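Local coordinates for protein type 3 secretion system regulator YopR (Yersinia pestis, PDB 1Z21) that may regulate assembly of the type III secretion injectisome by controlling secretion or polymerisation of the needle subunit YscF, and contributes to virulence, at residues A[12-17]-A[26-31]; A[34-39]-A[78-83]; A[49-54]-A[93-98]; A[57-62]-A[98-103]; A[72-77]-A[102-107]. All coordinates share one frame; numbering follows the deposited sequence.

Interaction 1. Residues A[12-17]-A[26-31]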
# COMPACT_ATOMS: atom_id res chain seq x y z
N VAL A 12 -15.09 6.31 -4.41
CA VAL A 12 -16.19 6.10 -3.45
C VAL A 12 -15.66 5.46 -2.16
O VAL A 12 -16.08 5.82 -1.05
CB VAL A 12 -17.34 5.24 -4.03
CG1 VAL A 12 -18.43 5.00 -2.96
CG2 VAL A 12 -17.94 5.92 -5.26
N LEU A 13 -14.73 4.52 -2.29
CA LEU A 13 -14.10 3.89 -1.14
C LEU A 13 -13.38 4.92 -0.29
O LEU A 13 -13.51 4.93 0.93
CB LEU A 13 -13.13 2.79 -1.58
CG LEU A 13 -13.75 1.44 -1.94
CD1 LEU A 13 -12.81 0.59 -2.79
CD2 LEU A 13 -14.15 0.69 -0.69
N TRP A 14 -12.59 5.78 -0.93
CA TRP A 14 -11.82 6.77 -0.18
C TRP A 14 -12.77 7.75 0.50
O TRP A 14 -12.51 8.18 1.62
CB TRP A 14 -10.81 7.49 -1.07
CG TRP A 14 -9.53 6.72 -1.29
CD1 TRP A 14 -9.06 6.24 -2.48
CD2 TRP A 14 -8.56 6.36 -0.30
NE1 TRP A 14 -7.86 5.60 -2.29
CE2 TRP A 14 -7.53 5.65 -0.96
CE3 TRP A 14 -8.46 6.55 1.09
CZ2 TRP A 14 -6.41 5.16 -0.29
CZ3 TRP A 14 -7.34 6.05 1.76
CH2 TRP A 14 -6.33 5.36 1.07
N GLN A 15 -13.87 8.09 -0.17
CA GLN A 15 -14.90 8.97 0.40
C GLN A 15 -15.41 8.41 1.70
O GLN A 15 -15.48 9.13 2.70
CB GLN A 15 -16.07 9.16 -0.57
CG GLN A 15 -15.81 10.12 -1.72
CD GLN A 15 -16.84 9.99 -2.83
OE1 GLN A 15 -17.97 9.53 -2.59
NE2 GLN A 15 -16.47 10.39 -4.05
N GLN A 16 -15.76 7.13 1.70
CA GLN A 16 -16.30 6.47 2.88
C GLN A 16 -15.23 6.30 3.95
O GLN A 16 -15.52 6.42 5.14
CB GLN A 16 -16.94 5.12 2.56
CG GLN A 16 -18.30 5.20 1.89
CD GLN A 16 -19.32 6.01 2.68
OE1 GLN A 16 -19.64 5.66 3.82
NE2 GLN A 16 -19.81 7.09 2.08
N TYR A 17 -13.99 6.04 3.54
CA TYR A 17 -12.92 5.88 4.52
C TYR A 17 -12.70 7.19 5.29
O TYR A 17 -12.71 7.18 6.52
CB TYR A 17 -11.61 5.44 3.87
CG TYR A 17 -10.48 5.44 4.85
CD1 TYR A 17 -10.39 4.46 5.83
CD2 TYR A 17 -9.49 6.43 4.82
CE1 TYR A 17 -9.36 4.47 6.76
CE2 TYR A 17 -8.47 6.44 5.75
CZ TYR A 17 -8.41 5.47 6.71
OH TYR A 17 -7.39 5.48 7.61
N ALA A 26 -12.19 -1.76 7.72
CA ALA A 26 -12.75 -2.70 6.77
C ALA A 26 -12.77 -2.05 5.39
O ALA A 26 -12.47 -2.70 4.39
CB ALA A 26 -14.14 -3.14 7.19
N VAL A 27 -13.08 -0.76 5.34
CA VAL A 27 -13.09 -0.03 4.09
C VAL A 27 -11.66 0.09 3.57
O VAL A 27 -11.39 -0.11 2.40
CB VAL A 27 -13.72 1.37 4.26
CG1 VAL A 27 -13.60 2.16 2.97
CG2 VAL A 27 -15.20 1.23 4.66
N LEU A 28 -10.74 0.41 4.48
CA LEU A 28 -9.34 0.52 4.10
C LEU A 28 -8.77 -0.82 3.62
O LEU A 28 -7.95 -0.87 2.71
CB LEU A 28 -8.53 1.09 5.26
CG LEU A 28 -7.07 1.46 4.96
CD1 LEU A 28 -6.97 2.51 3.86
CD2 LEU A 28 -6.42 1.96 6.23
N GLU A 29 -9.24 -1.93 4.20
CA GLU A 29 -8.81 -3.25 3.76
C GLU A 29 -9.28 -3.54 2.33
O GLU A 29 -8.53 -4.07 1.50
CB GLU A 29 -9.31 -4.32 4.74
CG GLU A 29 -9.13 -5.76 4.28
CD GLU A 29 -7.68 -6.15 4.08
OE1 GLU A 29 -6.79 -5.45 4.62
OE2 GLU A 29 -7.44 -7.15 3.39
N VAL A 30 -10.52 -3.17 2.00
CA VAL A 30 -10.95 -3.26 0.60
C VAL A 30 -10.01 -2.45 -0.32
O VAL A 30 -9.55 -2.94 -1.36
CB VAL A 30 -12.42 -2.80 0.42
CG1 VAL A 30 -12.83 -2.93 -1.04
CG2 VAL A 30 -13.36 -3.62 1.29
N LEU A 31 -9.71 -1.21 0.07
CA LEU A 31 -8.79 -0.36 -0.70
C LEU A 31 -7.42 -1.01 -0.87
O LEU A 31 -6.82 -0.94 -1.95
CB LEU A 31 -8.64 0.99 -0.02
CG LEU A 31 -9.75 2.02 -0.33
CD1 LEU A 31 -9.80 3.15 0.70
CD2 LEU A 31 -9.57 2.58 -1.70

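Interaction 2. Residues A[34-39]-A[78-83]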
# COMPACT_ATOMS: atom_id res chain seq x y z
N PRO A 34 -6.24 -4.91 -3.69
CA PRO A 34 -5.53 -5.03 -4.96
C PRO A 34 -4.07 -4.58 -4.87
O PRO A 34 -3.24 -5.07 -5.63
CB PRO A 34 -6.33 -4.12 -5.90
CG PRO A 34 -7.01 -3.16 -5.02
CD PRO A 34 -7.34 -3.93 -3.78
N VAL A 35 -3.76 -3.67 -3.94
CA VAL A 35 -2.40 -3.17 -3.82
C VAL A 35 -1.51 -4.24 -3.22
O VAL A 35 -0.41 -4.46 -3.71
CB VAL A 35 -2.33 -1.89 -2.97
CG1 VAL A 35 -0.93 -1.31 -3.01
CG2 VAL A 35 -3.36 -0.87 -3.49
N ARG A 36 -2.00 -4.88 -2.16
CA ARG A 36 -1.31 -6.01 -1.56
C ARG A 36 -1.08 -7.11 -2.59
O ARG A 36 0.02 -7.63 -2.71
CB ARG A 36 -2.10 -6.55 -0.37
CG ARG A 36 -1.37 -7.66 0.40
CD ARG A 36 -2.17 -8.28 1.50
NE ARG A 36 -2.59 -7.30 2.52
CZ ARG A 36 -3.85 -6.94 2.76
NH1 ARG A 36 -4.86 -7.45 2.05
NH2 ARG A 36 -4.10 -6.06 3.71
N GLU A 37 -2.12 -7.46 -3.35
CA GLU A 37 -1.99 -8.48 -4.40
C GLU A 37 -0.89 -8.14 -5.40
O GLU A 37 -0.07 -8.99 -5.76
CB GLU A 37 -3.33 -8.71 -5.11
CG GLU A 37 -4.34 -9.40 -4.21
CD GLU A 37 -5.76 -9.45 -4.76
OE1 GLU A 37 -6.11 -8.67 -5.68
OE2 GLU A 37 -6.54 -10.27 -4.24
N ALA A 38 -0.84 -6.88 -5.83
CA ALA A 38 0.16 -6.45 -6.80
C ALA A 38 1.57 -6.47 -6.20
O ALA A 38 2.54 -6.81 -6.88
CB ALA A 38 -0.18 -5.08 -7.32
N LEU A 39 1.68 -6.11 -4.93
CA LEU A 39 2.98 -6.08 -4.25
C LEU A 39 3.47 -7.50 -3.97
O LEU A 39 4.65 -7.78 -4.09
CB LEU A 39 2.90 -5.28 -2.95
CG LEU A 39 2.85 -3.75 -3.12
CD1 LEU A 39 2.53 -3.08 -1.81
CD2 LEU A 39 4.15 -3.19 -3.69
N LEU A 78 0.36 0.82 5.49
CA LEU A 78 0.08 0.30 6.82
C LEU A 78 -0.96 -0.82 6.74
O LEU A 78 -0.80 -1.86 7.36
CB LEU A 78 -0.36 1.42 7.76
CG LEU A 78 0.81 2.35 8.13
CD1 LEU A 78 0.35 3.64 8.78
CD2 LEU A 78 1.78 1.65 9.03
N GLN A 79 -2.00 -0.63 5.93
CA GLN A 79 -3.03 -1.66 5.82
C GLN A 79 -2.53 -2.91 5.10
O GLN A 79 -2.85 -4.02 5.49
CB GLN A 79 -4.29 -1.10 5.17
CG GLN A 79 -5.47 -2.10 5.17
CD GLN A 79 -5.95 -2.47 6.57
OE1 GLN A 79 -5.89 -1.65 7.49
NE2 GLN A 79 -6.44 -3.70 6.72
N VAL A 80 -1.71 -2.75 4.07
CA VAL A 80 -1.06 -3.87 3.41
C VAL A 80 -0.31 -4.74 4.44
O VAL A 80 -0.44 -5.97 4.45
CB VAL A 80 -0.10 -3.41 2.27
CG1 VAL A 80 0.80 -4.53 1.80
CG2 VAL A 80 -0.89 -2.86 1.08
N LEU A 81 0.47 -4.09 5.30
CA LEU A 81 1.22 -4.81 6.34
C LEU A 81 0.31 -5.67 7.22
O LEU A 81 0.69 -6.77 7.59
CB LEU A 81 2.00 -3.83 7.22
CG LEU A 81 3.39 -3.41 6.72
CD1 LEU A 81 3.88 -2.25 7.53
CD2 LEU A 81 4.39 -4.56 6.79
N GLU A 82 -0.87 -5.16 7.56
CA GLU A 82 -1.82 -5.92 8.39
C GLU A 82 -2.22 -7.28 7.79
O GLU A 82 -2.54 -8.21 8.54
CB GLU A 82 -3.10 -5.12 8.66
CG GLU A 82 -2.97 -4.00 9.68
CD GLU A 82 -2.61 -4.50 11.08
OE1 GLU A 82 -2.45 -5.72 11.27
OE2 GLU A 82 -2.51 -3.67 12.00
N GLY A 83 -2.23 -7.38 6.46
CA GLY A 83 -2.55 -8.62 5.77
C GLY A 83 -1.37 -9.47 5.32
O GLY A 83 -1.56 -10.43 4.60

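Interaction 3. Residues A[49-54]-A[93-98]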
# COMPACT_ATOMS: atom_id res chain seq x y z
N SER A 49 17.84 -9.92 1.74
CA SER A 49 17.92 -8.49 2.07
C SER A 49 17.33 -7.61 0.99
O SER A 49 17.54 -7.82 -0.20
CB SER A 49 19.38 -8.09 2.30
OG SER A 49 19.99 -8.94 3.25
N VAL A 50 16.61 -6.58 1.43
CA VAL A 50 16.05 -5.60 0.54
C VAL A 50 17.15 -4.79 -0.13
O VAL A 50 18.25 -4.67 0.40
CB VAL A 50 15.05 -4.66 1.24
CG1 VAL A 50 13.90 -5.46 1.85
CG2 VAL A 50 15.75 -3.78 2.30
N VAL A 51 16.82 -4.24 -1.29
CA VAL A 51 17.76 -3.47 -2.09
C VAL A 51 17.08 -2.13 -2.35
O VAL A 51 16.41 -1.98 -3.36
CB VAL A 51 18.05 -4.15 -3.44
CG1 VAL A 51 19.17 -3.41 -4.17
CG2 VAL A 51 18.40 -5.60 -3.25
N PRO A 52 17.24 -1.17 -1.44
CA PRO A 52 16.47 0.09 -1.50
C PRO A 52 16.47 0.81 -2.85
O PRO A 52 15.40 1.22 -3.31
CB PRO A 52 17.16 0.95 -0.45
CG PRO A 52 17.68 -0.01 0.54
CD PRO A 52 18.10 -1.22 -0.24
N ALA A 53 17.62 0.97 -3.49
CA ALA A 53 17.70 1.75 -4.72
C ALA A 53 16.91 1.13 -5.87
O ALA A 53 16.52 1.84 -6.79
CB ALA A 53 19.17 1.96 -5.13
N ILE A 54 16.67 -0.17 -5.80
CA ILE A 54 15.93 -0.93 -6.80
C ILE A 54 14.47 -1.13 -6.39
O ILE A 54 13.56 -0.89 -7.17
CB ILE A 54 16.62 -2.29 -7.00
CG1 ILE A 54 18.05 -2.09 -7.51
CG2 ILE A 54 15.81 -3.19 -7.91
CD1 ILE A 54 18.15 -1.50 -8.88
N LEU A 93 5.81 -12.28 4.94
CA LEU A 93 7.08 -12.05 4.27
C LEU A 93 7.83 -10.84 4.84
O LEU A 93 7.37 -9.70 4.69
CB LEU A 93 6.86 -11.84 2.78
CG LEU A 93 8.12 -11.60 1.95
CD1 LEU A 93 8.81 -12.94 1.67
CD2 LEU A 93 7.80 -10.88 0.67
N PRO A 94 8.98 -11.07 5.45
CA PRO A 94 9.75 -9.98 6.05
C PRO A 94 10.36 -9.06 5.00
O PRO A 94 10.67 -7.92 5.32
CB PRO A 94 10.84 -10.70 6.85
CG PRO A 94 10.96 -12.05 6.24
CD PRO A 94 9.65 -12.38 5.61
N TYR A 95 10.52 -9.55 3.77
CA TYR A 95 11.08 -8.75 2.70
C TYR A 95 10.17 -7.58 2.37
O TYR A 95 10.61 -6.44 2.39
CB TYR A 95 11.29 -9.60 1.45
CG TYR A 95 12.19 -8.98 0.42
CD1 TYR A 95 13.52 -9.35 0.33
CD2 TYR A 95 11.70 -8.03 -0.49
CE1 TYR A 95 14.35 -8.79 -0.63
CE2 TYR A 95 12.53 -7.47 -1.46
CZ TYR A 95 13.86 -7.86 -1.51
OH TYR A 95 14.70 -7.32 -2.45
N LEU A 96 8.90 -7.87 2.08
CA LEU A 96 7.94 -6.83 1.72
C LEU A 96 7.65 -5.94 2.92
O LEU A 96 7.52 -4.72 2.80
CB LEU A 96 6.64 -7.43 1.15
CG LEU A 96 5.53 -6.44 0.73
CD1 LEU A 96 6.04 -5.36 -0.23
CD2 LEU A 96 4.35 -7.18 0.11
N SER A 97 7.57 -6.55 4.09
CA SER A 97 7.35 -5.81 5.32
C SER A 97 8.47 -4.80 5.55
O SER A 97 8.21 -3.67 5.96
CB SER A 97 7.23 -6.77 6.49
OG SER A 97 6.10 -7.59 6.30
N GLU A 98 9.70 -5.20 5.28
CA GLU A 98 10.86 -4.34 5.49
C GLU A 98 10.88 -3.20 4.47
O GLU A 98 11.17 -2.06 4.81
CB GLU A 98 12.17 -5.13 5.40
CG GLU A 98 13.43 -4.28 5.50
CD GLU A 98 13.56 -3.51 6.79
OE1 GLU A 98 12.82 -3.80 7.75
OE2 GLU A 98 14.42 -2.60 6.86

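Interaction 4. Residues A[57-62]-A[98-103]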
# COMPACT_ATOMS: atom_id res chain seq x y z
N PRO A 57 11.75 2.32 -5.71
CA PRO A 57 11.12 2.78 -6.95
C PRO A 57 10.06 1.83 -7.49
O PRO A 57 9.03 2.30 -7.96
CB PRO A 57 12.29 2.90 -7.92
CG PRO A 57 13.42 3.23 -7.05
CD PRO A 57 13.22 2.40 -5.80
N GLU A 58 10.31 0.53 -7.43
CA GLU A 58 9.33 -0.46 -7.88
C GLU A 58 8.08 -0.40 -7.00
O GLU A 58 6.95 -0.39 -7.50
CB GLU A 58 9.93 -1.87 -7.85
CG GLU A 58 10.94 -2.10 -8.96
CD GLU A 58 11.65 -3.45 -8.87
OE1 GLU A 58 11.36 -4.25 -7.94
OE2 GLU A 58 12.52 -3.71 -9.74
N LEU A 59 8.29 -0.35 -5.69
CA LEU A 59 7.18 -0.28 -4.73
C LEU A 59 6.34 0.97 -4.96
O LEU A 59 5.11 0.91 -4.96
CB LEU A 59 7.71 -0.31 -3.29
CG LEU A 59 6.68 -0.14 -2.17
CD1 LEU A 59 6.91 -1.15 -1.06
CD2 LEU A 59 6.71 1.28 -1.62
N ARG A 60 7.00 2.11 -5.17
CA ARG A 60 6.27 3.37 -5.41
C ARG A 60 5.51 3.32 -6.73
O ARG A 60 4.41 3.85 -6.82
CB ARG A 60 7.21 4.56 -5.34
CG ARG A 60 7.88 4.68 -3.99
CD ARG A 60 8.60 5.97 -3.76
NE ARG A 60 9.87 6.04 -4.47
CZ ARG A 60 11.08 5.95 -3.91
NH1 ARG A 60 11.25 5.75 -2.61
NH2 ARG A 60 12.14 6.05 -4.69
N SER A 61 6.07 2.63 -7.72
CA SER A 61 5.42 2.46 -9.02
C SER A 61 4.10 1.70 -8.89
O SER A 61 3.10 2.07 -9.51
CB SER A 61 6.34 1.72 -9.98
OG SER A 61 5.67 1.53 -11.19
N VAL A 62 4.10 0.65 -8.07
CA VAL A 62 2.89 -0.09 -7.74
C VAL A 62 1.87 0.81 -7.02
O VAL A 62 0.70 0.85 -7.39
CB VAL A 62 3.18 -1.35 -6.89
CG1 VAL A 62 1.87 -2.05 -6.53
CG2 VAL A 62 4.10 -2.32 -7.65
N GLU A 98 9.70 -5.20 5.28
CA GLU A 98 10.86 -4.34 5.49
C GLU A 98 10.88 -3.20 4.47
O GLU A 98 11.17 -2.06 4.81
CB GLU A 98 12.17 -5.13 5.40
CG GLU A 98 13.43 -4.28 5.50
CD GLU A 98 13.56 -3.51 6.79
OE1 GLU A 98 12.82 -3.80 7.75
OE2 GLU A 98 14.42 -2.60 6.86
N LEU A 99 10.58 -3.54 3.22
CA LEU A 99 10.42 -2.56 2.15
C LEU A 99 9.42 -1.48 2.52
O LEU A 99 9.65 -0.29 2.32
CB LEU A 99 9.91 -3.24 0.89
CG LEU A 99 10.66 -3.09 -0.41
CD1 LEU A 99 12.17 -3.26 -0.19
CD2 LEU A 99 10.12 -4.14 -1.37
N ILE A 100 8.27 -1.92 3.04
CA ILE A 100 7.19 -1.01 3.40
C ILE A 100 7.66 -0.07 4.48
O ILE A 100 7.44 1.14 4.41
CB ILE A 100 5.95 -1.81 3.85
CG1 ILE A 100 5.28 -2.43 2.63
CG2 ILE A 100 4.98 -0.89 4.61
CD1 ILE A 100 4.12 -3.34 2.97
N ASN A 101 8.33 -0.62 5.47
CA ASN A 101 8.81 0.20 6.56
C ASN A 101 9.85 1.23 6.11
O ASN A 101 9.86 2.34 6.63
CB ASN A 101 9.24 -0.69 7.72
CG ASN A 101 8.03 -1.38 8.41
OD1 ASN A 101 7.06 -0.71 8.82
ND2 ASN A 101 8.06 -2.70 8.49
N LYS A 102 10.69 0.90 5.13
CA LYS A 102 11.65 1.87 4.59
C LYS A 102 10.94 3.01 3.85
O LYS A 102 11.31 4.17 4.00
CB LYS A 102 12.67 1.18 3.69
CG LYS A 102 13.62 0.29 4.45
CD LYS A 102 14.87 0.02 3.71
CE LYS A 102 15.77 -0.93 4.47
NZ LYS A 102 16.39 -0.28 5.64
N GLU A 103 9.91 2.69 3.07
CA GLU A 103 9.10 3.73 2.42
C GLU A 103 8.35 4.59 3.44
O GLU A 103 8.26 5.79 3.27
CB GLU A 103 8.12 3.14 1.41
CG GLU A 103 7.25 4.17 0.68
CD GLU A 103 8.03 5.20 -0.14
OE1 GLU A 103 9.20 4.94 -0.50
OE2 GLU A 103 7.47 6.27 -0.43

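Interaction 5. Residues A[72-77]-A[102-107]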
# COMPACT_ATOMS: atom_id res chain seq x y z
N ARG A 72 -2.60 9.00 1.23
CA ARG A 72 -3.20 7.72 0.84
C ARG A 72 -2.18 6.59 0.82
O ARG A 72 -2.48 5.46 1.21
CB ARG A 72 -3.89 7.82 -0.53
CG ARG A 72 -5.16 8.61 -0.45
CD ARG A 72 -5.86 8.84 -1.76
NE ARG A 72 -6.94 9.80 -1.55
CZ ARG A 72 -7.91 10.04 -2.39
NH1 ARG A 72 -7.97 9.41 -3.54
NH2 ARG A 72 -8.84 10.93 -2.08
N TRP A 73 -0.97 6.90 0.36
CA TRP A 73 0.10 5.91 0.35
C TRP A 73 0.40 5.37 1.75
O TRP A 73 0.58 4.18 1.93
CB TRP A 73 1.38 6.50 -0.26
CG TRP A 73 1.37 6.60 -1.76
CD1 TRP A 73 0.30 6.53 -2.59
CD2 TRP A 73 2.51 6.80 -2.60
NE1 TRP A 73 0.69 6.67 -3.89
CE2 TRP A 73 2.05 6.82 -3.93
CE3 TRP A 73 3.88 6.93 -2.37
CZ2 TRP A 73 2.91 7.00 -5.02
CZ3 TRP A 73 4.73 7.11 -3.45
CH2 TRP A 73 4.24 7.14 -4.75
N GLU A 74 0.43 6.26 2.75
CA GLU A 74 0.73 5.88 4.12
C GLU A 74 -0.33 4.94 4.68
O GLU A 74 -0.01 3.93 5.26
CB GLU A 74 0.85 7.12 5.00
CG GLU A 74 2.09 7.95 4.70
CD GLU A 74 2.04 9.35 5.29
OE1 GLU A 74 0.98 9.75 5.82
OE2 GLU A 74 3.07 10.03 5.23
N ALA A 75 -1.60 5.27 4.46
CA ALA A 75 -2.70 4.41 4.92
C ALA A 75 -2.68 3.06 4.24
O ALA A 75 -2.85 2.03 4.88
CB ALA A 75 -4.03 5.11 4.68
N ILE A 76 -2.51 3.07 2.92
CA ILE A 76 -2.44 1.84 2.15
C ILE A 76 -1.29 0.95 2.62
O ILE A 76 -1.49 -0.22 2.87
CB ILE A 76 -2.35 2.13 0.63
CG1 ILE A 76 -3.68 2.72 0.12
CG2 ILE A 76 -1.94 0.88 -0.15
CD1 ILE A 76 -4.85 1.74 0.03
N LEU A 77 -0.10 1.52 2.77
CA LEU A 77 1.09 0.77 3.17
C LEU A 77 0.88 0.08 4.52
O LEU A 77 1.17 -1.11 4.66
CB LEU A 77 2.34 1.68 3.21
CG LEU A 77 2.94 2.02 1.83
CD1 LEU A 77 3.99 3.12 1.97
CD2 LEU A 77 3.53 0.78 1.19
N LYS A 102 10.69 0.90 5.13
CA LYS A 102 11.65 1.87 4.59
C LYS A 102 10.94 3.01 3.85
O LYS A 102 11.31 4.17 4.00
CB LYS A 102 12.67 1.18 3.69
CG LYS A 102 13.62 0.29 4.45
CD LYS A 102 14.87 0.02 3.71
CE LYS A 102 15.77 -0.93 4.47
NZ LYS A 102 16.39 -0.28 5.64
N GLU A 103 9.91 2.69 3.07
CA GLU A 103 9.10 3.73 2.42
C GLU A 103 8.35 4.59 3.44
O GLU A 103 8.26 5.79 3.27
CB GLU A 103 8.12 3.14 1.41
CG GLU A 103 7.25 4.17 0.68
CD GLU A 103 8.03 5.20 -0.14
OE1 GLU A 103 9.20 4.94 -0.50
OE2 GLU A 103 7.47 6.27 -0.43
N LEU A 104 7.81 3.99 4.50
CA LEU A 104 7.11 4.76 5.51
C LEU A 104 8.07 5.76 6.17
O LEU A 104 7.67 6.87 6.47
CB LEU A 104 6.43 3.86 6.54
CG LEU A 104 5.16 3.18 6.02
CD1 LEU A 104 4.70 2.11 6.98
CD2 LEU A 104 4.03 4.16 5.82
N MET A 105 9.32 5.37 6.35
CA MET A 105 10.32 6.26 6.95
C MET A 105 10.56 7.45 6.04
O MET A 105 10.73 8.56 6.52
CB MET A 105 11.61 5.49 7.25
CG MET A 105 12.76 6.33 7.81
SD MET A 105 12.42 6.83 9.48
CE MET A 105 13.02 5.41 10.39
N ILE A 106 10.56 7.22 4.73
CA ILE A 106 10.71 8.30 3.75
C ILE A 106 9.50 9.23 3.73
O ILE A 106 9.65 10.44 3.61
CB ILE A 106 10.98 7.70 2.35
CG1 ILE A 106 12.37 7.06 2.32
CG2 ILE A 106 10.88 8.76 1.24
CD1 ILE A 106 12.58 6.11 1.15
N LEU A 107 8.30 8.67 3.87
CA LEU A 107 7.06 9.44 3.81
C LEU A 107 6.83 10.26 5.08
O LEU A 107 5.95 11.12 5.12
CB LEU A 107 5.88 8.50 3.57
CG LEU A 107 5.84 7.86 2.18
CD1 LEU A 107 4.76 6.79 2.10
CD2 LEU A 107 5.62 8.92 1.09

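Interaction 1. Residues A[12-17]-A[26-31]
Leu31 reaches across to Trp14 and lays CD1 over one face of the indole, 3.6 Å from the centroid of the six-membered ring of Trp14 and 13° off its normal, a CH-pi contact. The other methyl, Leu31 CD2, sits over the pyrrole part, 3.5 Å from Trp14 NE1, and also touches Leu13 CB, so the forked end of one leucine bridges two successive residues. In Tyr17 a chi1 of 173° sets CG opposite the backbone N and directs the ring toward helix 25-43, where one face receives Leu28 CD1, 4.3 Å from the Tyr17 centroid. Val27 CG1 packs against Leu13 O at 3.4 Å and against Tyr17 CB. Farther out, Leu13 CD2 meets Val30 CG1 at 3.9 Å, the two side chains set roughly perpendicular. The indole N-H of Trp14 is hydrogen-bonded to Asp67, beyond this pair. With N-to-C directions 154° apart and eight residues between the segments, helices 6-19 and 25-43 form an antiparallel helical hairpin at the N-terminal end of the core domain.

Interaction 2. Residues A[34-39]-A[78-83]
A polar side-chain-to-backbone contact, Arg36 gripping the last turn of helix 71-82, joins that helix to the middle of helix 25-43 near the centre of the chain. The geometry identifies two hydrogen bonds. Arg36 NE donates to Val80 O at 3.2 Å, almost straight at 174°, lying in the carbonyl plane on a lone pair. Arg36 NH2 donates to Gln79 O at 3.0 Å, more bent at 142°, with the donor raised above the carbonyl plane. Both oxygens lie at the edge of the guanidinium and near its plane, so the pair of bonds fixes the rotation of the group. The side chain runs extended through CG and CD and bends at chi3, which turns the guanidinium to these carbonyls. Gly83 CA lies over one guanidinium face, 3.5 Å from Arg36 NE. Val80 O also accepts from Gly83 N, so two donors hold this oxygen. The aliphatic part of Arg36 takes part as well: its CG lies 4.1 Å from Val80 CG1, the two side chains lying alongside and pointing opposite ways. Glu29 OE1 forms a salt bridge to Arg36 NH2 and accepts from Gln79 NE2, so one carboxylate oxygen is shared by both side chains. The segment axes cross at -71°; Val35 continues onto Leu63 and Phe66 of helix 52-66, while Val80 packs on Ile100 of helix 94-107.

Interaction 3. Residues A[49-54]-A[93-98]
Ser49 meets Tyr95 through its backbone: Ser49 O approaches Tyr95 CE1 at 3.4 Å, from a direction oblique to the ring, and no hydrogen bond crosses between the segments. Val50 follows and carries most of the contact. Its CG1 stands over the centre of one Tyr95 ring face, 3.9 Å from the centroid and only 2° off the normal, which makes this a well-centred CH-pi contact. The same methyl is 3.5 Å from Tyr95 O and 3.9 Å from Glu98 CG, so it is seated between the aromatic face, the backbone and the aliphatic part of the glutamate. The first torsion of Tyr95, -165°, places CG trans to the main-chain nitrogen and swings the ring across to Val50. Glu98 CG also touches Val50 CG2 at 4.0 Å. In the all-helical core domain this joins the chain leading into helix 52-66 to the first turn of helix 94-107. Val51 is the N-cap residue of helix 52-66, and its CG2 comes 4.2 Å from Tyr95 OH. That hydroxyl is hydrogen-bonded to Asp55, whose OD2 also accepts from Val51 N, so a single carboxylate ties the tyrosine to the start of the helix. His46 meets the Tyr95 ring edge-to-face, and Phe43 of helix 25-43 packs against Tyr95 too.

Interaction 4. Residues A[57-62]-A[98-103]
Leu59 and Glu103 supply the main apolar contact: Leu59 CD2 presses against Glu103 CG at 3.7 Å and against Glu103 CB at 3.8 Å, so a methyl covers the aliphatic part of an acidic residue. The other branch, Leu59 CD1, reaches Leu99 CB at 4.1 Å and Ile100 CG1 at 4.2 Å. Leu59 CG points directly away from its own backbone N, carrying the fork toward helix 94-107, where its two methyls meet residues on successive turns. The segments of helices 52-66 and 94-107 cross almost perpendicularly, at -83° with axes 10.7 Å apart, a steep helix-helix crossing in the interior of this five-helix core domain. Phe43 of helix 25-43 packs on Leu99, and Val80 and Leu81 of helix 71-82 pack on Ile100, extending the apolar layer to two further helices. The polar part is a salt bridge in which Arg60 NH1 donates to Glu103 OE1 at 3.1 Å with an N-H...O angle of 160°. The oxygen accepts through its syn lone pair and lies at the guanidinium edge, near that plane, although the two flat groups are turned 58° against each other. Arg60 CD lies 3.5 Å from Glu103 OE1 and equally far from Glu103 OE2, so the arginine chain crosses the carboxylate before its bend at chi3 brings NH1 to the bonded oxygen. Glu103 is buried, and the arginine probably favours its ionised form.

Interaction 5. Residues A[72-77]-A[102-107]
Antiparallel packing of two helices marks this contact, in which helices 71-82 and 94-107 of the helical core domain run with N-to-C directions 152° apart and segment axes 10.5 Å from each other. Leu77 touches three residues of the other helix, Glu103, Leu104 and Leu107. Its CD1 meets Leu107 CD1 at 3.8 Å, the two side chains standing nearly square to one another, and touches Glu103 CG at 3.7 Å. On the same leucine, CB receives Leu104 CD2 at 4.0 Å. Leu107 CD1 also touches Glu74 CG and, at 4.1 Å, Trp73 CB. Trp73 turns the edge of its indole to Glu103 OE2, near the ring plane, with ring and carboxylate planes 65° apart; the other oxygen, Glu103 OE1, is held by the salt bridge to Arg60. The indole N-H itself is hydrogen-bonded to the backbone oxygen of Asp67. Leu63 and Gln64 of helix 52-66 pack on Trp73, so the indole joins three helices. Glu74, with CG anti to its carbonyl carbon (chi1 -70°), extends alongside Leu107 in the opposite sense. Its OE2 lies 3.6 Å from Leu107 CB and 3.1 Å from Leu107 O, a close approach of two acceptors with no hydrogen bond between them.

Overall arrangement
From the N terminus, interaction 1 closes the shortest loop, pairing helix 6-19 with helix 25-43 before any other contact opens. Interaction 2 then starts farther along helix 25-43 and returns on helix 71-82; Glu29, from the range 26-31, joins it to interaction 1. Interactions 3 and 4 open on the approach to helix 52-66 and on that helix, and both close on helix 94-107, sharing Glu98; they cross each other as well as interaction 2. Interaction 5 brings helix 71-82 onto helix 94-107, also crossing interactions 2 and 3, and ends on the same part of the chain as interaction 4, with Lys102 and Glu103 common to both. Interactions 1 and 3 lie on opposite sides of the chain's centre, their own centres about 27 Å apart.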